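PDB 3X44: O-ureido-L-serine synthase from Streptomyces lavendulae, which adds hydroxyurea to O-acetyl-L-serine to give O-ureido-L-serine, a pyridoxal phosphate-dependent step on the way to the antibiotic D-cycloserine. Local coordinates for residues 118-126 / 221-229. The protein carries 1 engineered substitution. Numbering follows the deposited sequence.
Sequences HLGSKGGNL and GLAPNFVPG. With PUS ((E)-O-(carbamoylamino)-N-({3-hydroxy-2-methyl-5-[(phosphonooxy)methyl]pyridin-4-yl}methylidene)-L-serine), chain C.
Gly120 and Asn225 mark the place where the N-terminal part of helix 120-135 meets an irregular loop, their CA atoms 5.7 Å apart, with Ser121 and Pro224 closing in just as tightly beside them. Asn225 is the centre of an inverse gamma turn, and its side chain points at the helix. There one carboxamide serves both polarities of the backbone: OD1 accepts from Lys122 N at 2.9 Å, in the carbonyl plane and on a lone pair, while ND2 gives a more bent bond to Leu119 O, also 2.9 Å long, arriving 43° above that carbonyl's plane. These two bonds fix the rotation of the amide, and with it Leu119 O and Lys122 N are both satisfied from the loop. Gly120, which has no side chain to stand in the way, lets the Asn225 amide lie close against the backbone.

Phe226 takes the neighbouring position, its CG set between backbone N and carbonyl carbon (chi1 56°). The ring turns an edge to the helix, CE1 lying 3.6 Å from Ser121 C, and Pro224 CB lies over one face, toward the rim of the ring. The amide of Asn125 approaches obliquely, ND2 3.4 Å from Phe226 CZ, and Phe143 adds an edge-to-face ring contact. Lys122 runs past Phe226 and bends at its end, where a water, unusually close to NZ, bridges it to Asn225 O.

On the ligand side, Ser121 OG donates to the ureido oxygen OZ1 of PUS at 2.6 Å, and PUS NZ2 donates to Gly221 O at 2.9 Å. Helix and loop thus grip opposite polarities of one ureido group, forming part of the substrate pocket of a cysteine synthase-family enzyme, here holding the product-cofactor Schiff base.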
loop_
_atom_site.group_PDB
_atom_site.type_symbol
_atom_site.label_atom_id
_atom_site.label_comp_id
_atom_site.label_asym_id
_atom_site.label_seq_id
_atom_site.Cartn_x
_atom_site.Cartn_y
_atom_site.Cartn_z
ATOM N N HIS A 118 -26.301 -30.627 15.214
ATOM C CA HIS A 118 -27.673 -30.564 14.732
ATOM C C HIS A 118 -28.530 -29.488 15.394
ATOM O O HIS A 118 -29.573 -29.116 14.857
ATOM C CB HIS A 118 -28.351 -31.938 14.873
ATOM C CG HIS A 118 -28.834 -32.249 16.259
ATOM N ND1 HIS A 118 -28.023 -32.803 17.226
ATOM C CD2 HIS A 118 -30.059 -32.123 16.825
ATOM C CE1 HIS A 118 -28.725 -33.005 18.327
ATOM N NE2 HIS A 118 -29.964 -32.602 18.110
ATOM N N LEU A 119 -28.098 -28.989 16.552
ATOM C CA LEU A 119 -28.849 -27.954 17.268
ATOM C C LEU A 119 -28.697 -26.569 16.629
ATOM O O LEU A 119 -29.436 -25.638 16.957
ATOM C CB LEU A 119 -28.398 -27.882 18.729
ATOM C CG LEU A 119 -28.689 -29.074 19.641
ATOM C CD1 LEU A 119 -28.036 -28.824 20.988
ATOM C CD2 LEU A 119 -30.194 -29.281 19.800
ATOM N N GLY A 120 -27.733 -26.436 15.721
ATOM C CA GLY A 120 -27.504 -25.163 15.059
ATOM C C GLY A 120 -26.962 -24.098 15.993
ATOM O O GLY A 120 -26.768 -24.345 17.187
ATOM N N SER A 121 -26.725 -22.906 15.454
ATOM C CA SER A 121 -26.201 -21.806 16.243
ATOM C C SER A 121 -27.228 -21.319 17.258
ATOM O O SER A 121 -26.891 -20.622 18.206
ATOM C CB SER A 121 -25.785 -20.657 15.330
ATOM O OG SER A 121 -24.647 -21.018 14.568
ATOM N N LYS A 122 -28.484 -21.687 17.062
ATOM C CA LYS A 122 -29.498 -21.271 18.006
ATOM C C LYS A 122 -29.154 -21.954 19.321
ATOM O O LYS A 122 -29.128 -21.316 20.375
ATOM C CB LYS A 122 -30.889 -21.688 17.531
ATOM C CG LYS A 122 -32.017 -21.079 18.373
ATOM C CD LYS A 122 -33.392 -21.535 17.901
ATOM C CE LYS A 122 -33.704 -21.013 16.503
ATOM N NZ LYS A 122 -35.155 -20.696 16.337
ATOM N N GLY A 123 -28.860 -23.250 19.243
ATOM C CA GLY A 123 -28.504 -24.006 20.429
ATOM C C GLY A 123 -27.194 -23.526 21.030
ATOM O O GLY A 123 -27.046 -23.450 22.249
ATOM N N GLY A 124 -26.236 -23.199 20.170
ATOM C CA GLY A 124 -24.947 -22.728 20.643
ATOM C C GLY A 124 -25.000 -21.402 21.381
ATOM O O GLY A 124 -24.286 -21.198 22.363
ATOM N N ASN A 125 -25.847 -20.492 20.915
ATOM C CA ASN A 125 -25.968 -19.182 21.543
ATOM C C ASN A 125 -26.508 -19.299 22.959
ATOM O O ASN A 125 -26.122 -18.546 23.853
ATOM C CB ASN A 125 -26.890 -18.284 20.718
ATOM C CG ASN A 125 -26.221 -17.763 19.470
ATOM O OD1 ASN A 125 -24.991 -17.820 19.339
ATOM N ND2 ASN A 125 -27.022 -17.249 18.541
ATOM N N LEU A 126 -27.416 -20.243 23.155
ATOM C CA LEU A 126 -27.998 -20.444 24.466
ATOM C C LEU A 126 -26.910 -20.900 25.421
ATOM O O LEU A 126 -26.833 -20.427 26.553
ATOM C CB LEU A 126 -29.117 -21.476 24.389
ATOM C CG LEU A 126 -30.449 -20.812 24.025
ATOM C CD1 LEU A 126 -31.455 -21.852 23.556
ATOM C CD2 LEU A 126 -30.978 -20.056 25.242
ATOM N N GLY A 221 -19.980 -22.099 7.962
ATOM C CA GLY A 221 -19.907 -20.661 8.115
ATOM C C GLY A 221 -21.200 -19.969 7.729
ATOM O O GLY A 221 -21.488 -18.871 8.204
ATOM N N LEU A 222 -21.987 -20.614 6.877
ATOM C CA LEU A 222 -23.245 -20.028 6.428
ATOM C C LEU A 222 -24.488 -20.567 7.110
ATOM O O LEU A 222 -24.470 -21.600 7.794
ATOM C CB LEU A 222 -23.442 -20.244 4.925
ATOM C CG LEU A 222 -22.299 -19.921 3.965
ATOM C CD1 LEU A 222 -22.752 -20.184 2.538
ATOM C CD2 LEU A 222 -21.890 -18.470 4.134
ATOM N N ALA A 223 -25.567 -19.826 6.885
ATOM C CA ALA A 223 -26.904 -20.148 7.334
ATOM C C ALA A 223 -27.164 -20.706 8.726
ATOM O O ALA A 223 -27.295 -21.920 8.907
ATOM C CB ALA A 223 -27.548 -21.063 6.302
ATOM N N PRO A 224 -27.227 -19.826 9.736
ATOM C CA PRO A 224 -27.503 -20.289 11.101
ATOM C C PRO A 224 -29.008 -20.617 11.104
ATOM O O PRO A 224 -29.729 -20.197 10.194
ATOM C CB PRO A 224 -27.173 -19.074 11.956
ATOM C CG PRO A 224 -27.461 -17.912 11.052
ATOM C CD PRO A 224 -27.000 -18.371 9.686
ATOM N N ASN A 225 -29.496 -21.356 12.098
ATOM C CA ASN A 225 -30.917 -21.706 12.105
ATOM C C ASN A 225 -31.852 -20.649 12.698
ATOM O O ASN A 225 -32.728 -20.959 13.508
ATOM C CB ASN A 225 -31.138 -23.056 12.804
ATOM C CG ASN A 225 -30.467 -23.138 14.161
ATOM O OD1 ASN A 225 -29.582 -22.345 14.483
ATOM N ND2 ASN A 225 -30.889 -24.111 14.967
ATOM N N PHE A 226 -31.657 -19.404 12.275
ATOM C CA PHE A 226 -32.480 -18.273 12.700
ATOM C C PHE A 226 -32.073 -17.066 11.853
ATOM O O PHE A 226 -31.030 -17.093 11.186
ATOM C CB PHE A 226 -32.285 -17.968 14.198
ATOM C CG PHE A 226 -30.849 -17.705 14.596
ATOM C CD1 PHE A 226 -30.095 -18.692 15.226
ATOM C CD2 PHE A 226 -30.253 -16.469 14.341
ATOM C CE1 PHE A 226 -28.757 -18.456 15.597
ATOM C CE2 PHE A 226 -28.923 -16.225 14.706
ATOM C CZ PHE A 226 -28.176 -17.224 15.336
ATOM N N VAL A 227 -32.901 -16.024 11.849
ATOM C CA VAL A 227 -32.582 -14.817 11.088
ATOM C C VAL A 227 -31.853 -13.870 12.047
ATOM O O VAL A 227 -32.429 -13.412 13.039
ATOM C CB VAL A 227 -33.853 -14.123 10.550
ATOM C CG1 VAL A 227 -33.466 -12.881 9.755
ATOM C CG2 VAL A 227 -34.650 -15.088 9.679
ATOM N N PRO A 228 -30.572 -13.573 11.762
ATOM C CA PRO A 228 -29.766 -12.687 12.609
ATOM C C PRO A 228 -30.319 -11.275 12.777
ATOM O O PRO A 228 -30.838 -10.677 11.832
ATOM C CB PRO A 228 -28.392 -12.684 11.933
ATOM C CG PRO A 228 -28.386 -13.903 11.051
ATOM C CD PRO A 228 -29.806 -14.063 10.600
ATOM N N GLY A 229 -30.190 -10.749 13.992
ATOM C CA GLY A 229 -30.671 -9.412 14.281
ATOM C C GLY A 229 -30.006 -8.281 13.511
ATOM O O GLY A 229 -30.652 -7.282 13.214
HETATM N N PUS C . -18.638 -17.179 10.167
HETATM C CA PUS C . -19.133 -16.814 11.555
HETATM C CB PUS C . -20.678 -17.055 11.699
HETATM O OG PUS C . -20.999 -18.495 11.435
HETATM N ND PUS C . -22.137 -18.926 12.216
HETATM C CE PUS C . -23.218 -19.443 11.592
HETATM N NZ2 PUS C . -23.422 -19.206 10.283
HETATM O OZ1 PUS C . -23.995 -20.108 12.200
HETATM C C PUS C . -18.378 -17.674 12.592
HETATM O O PUS C . -17.321 -18.159 12.296
HETATM O OT PUS C . -18.843 -17.855 13.691
HETATM C C2 PUS C . -17.337 -18.364 6.083
HETATM C C3 PUS C . -17.628 -17.926 7.460
HETATM C C4 PUS C . -18.693 -16.941 7.680
HETATM C C5 PUS C . -19.412 -16.406 6.517
HETATM C C6 PUS C . -19.042 -16.897 5.181
HETATM C C2A PUS C . -16.281 -19.402 5.823
HETATM C C4A PUS C . -19.163 -16.597 9.076
HETATM C C5A PUS C . -20.520 -15.376 6.673
HETATM N N1 PUS C . -18.047 -17.838 5.024
HETATM O O3 PUS C . -16.883 -18.380 8.486
HETATM O O1P PUS C . -21.042 -13.644 9.129
HETATM O O2P PUS C . -20.431 -11.831 7.741
HETATM O O3P PUS C . -22.244 -13.235 7.116
HETATM O O4P PUS C . -19.964 -14.063 7.015
HETATM P P PUS C . -20.927 -13.195 7.754
HETATM O O HOH W 1 -35.577 -20.465 13.876
#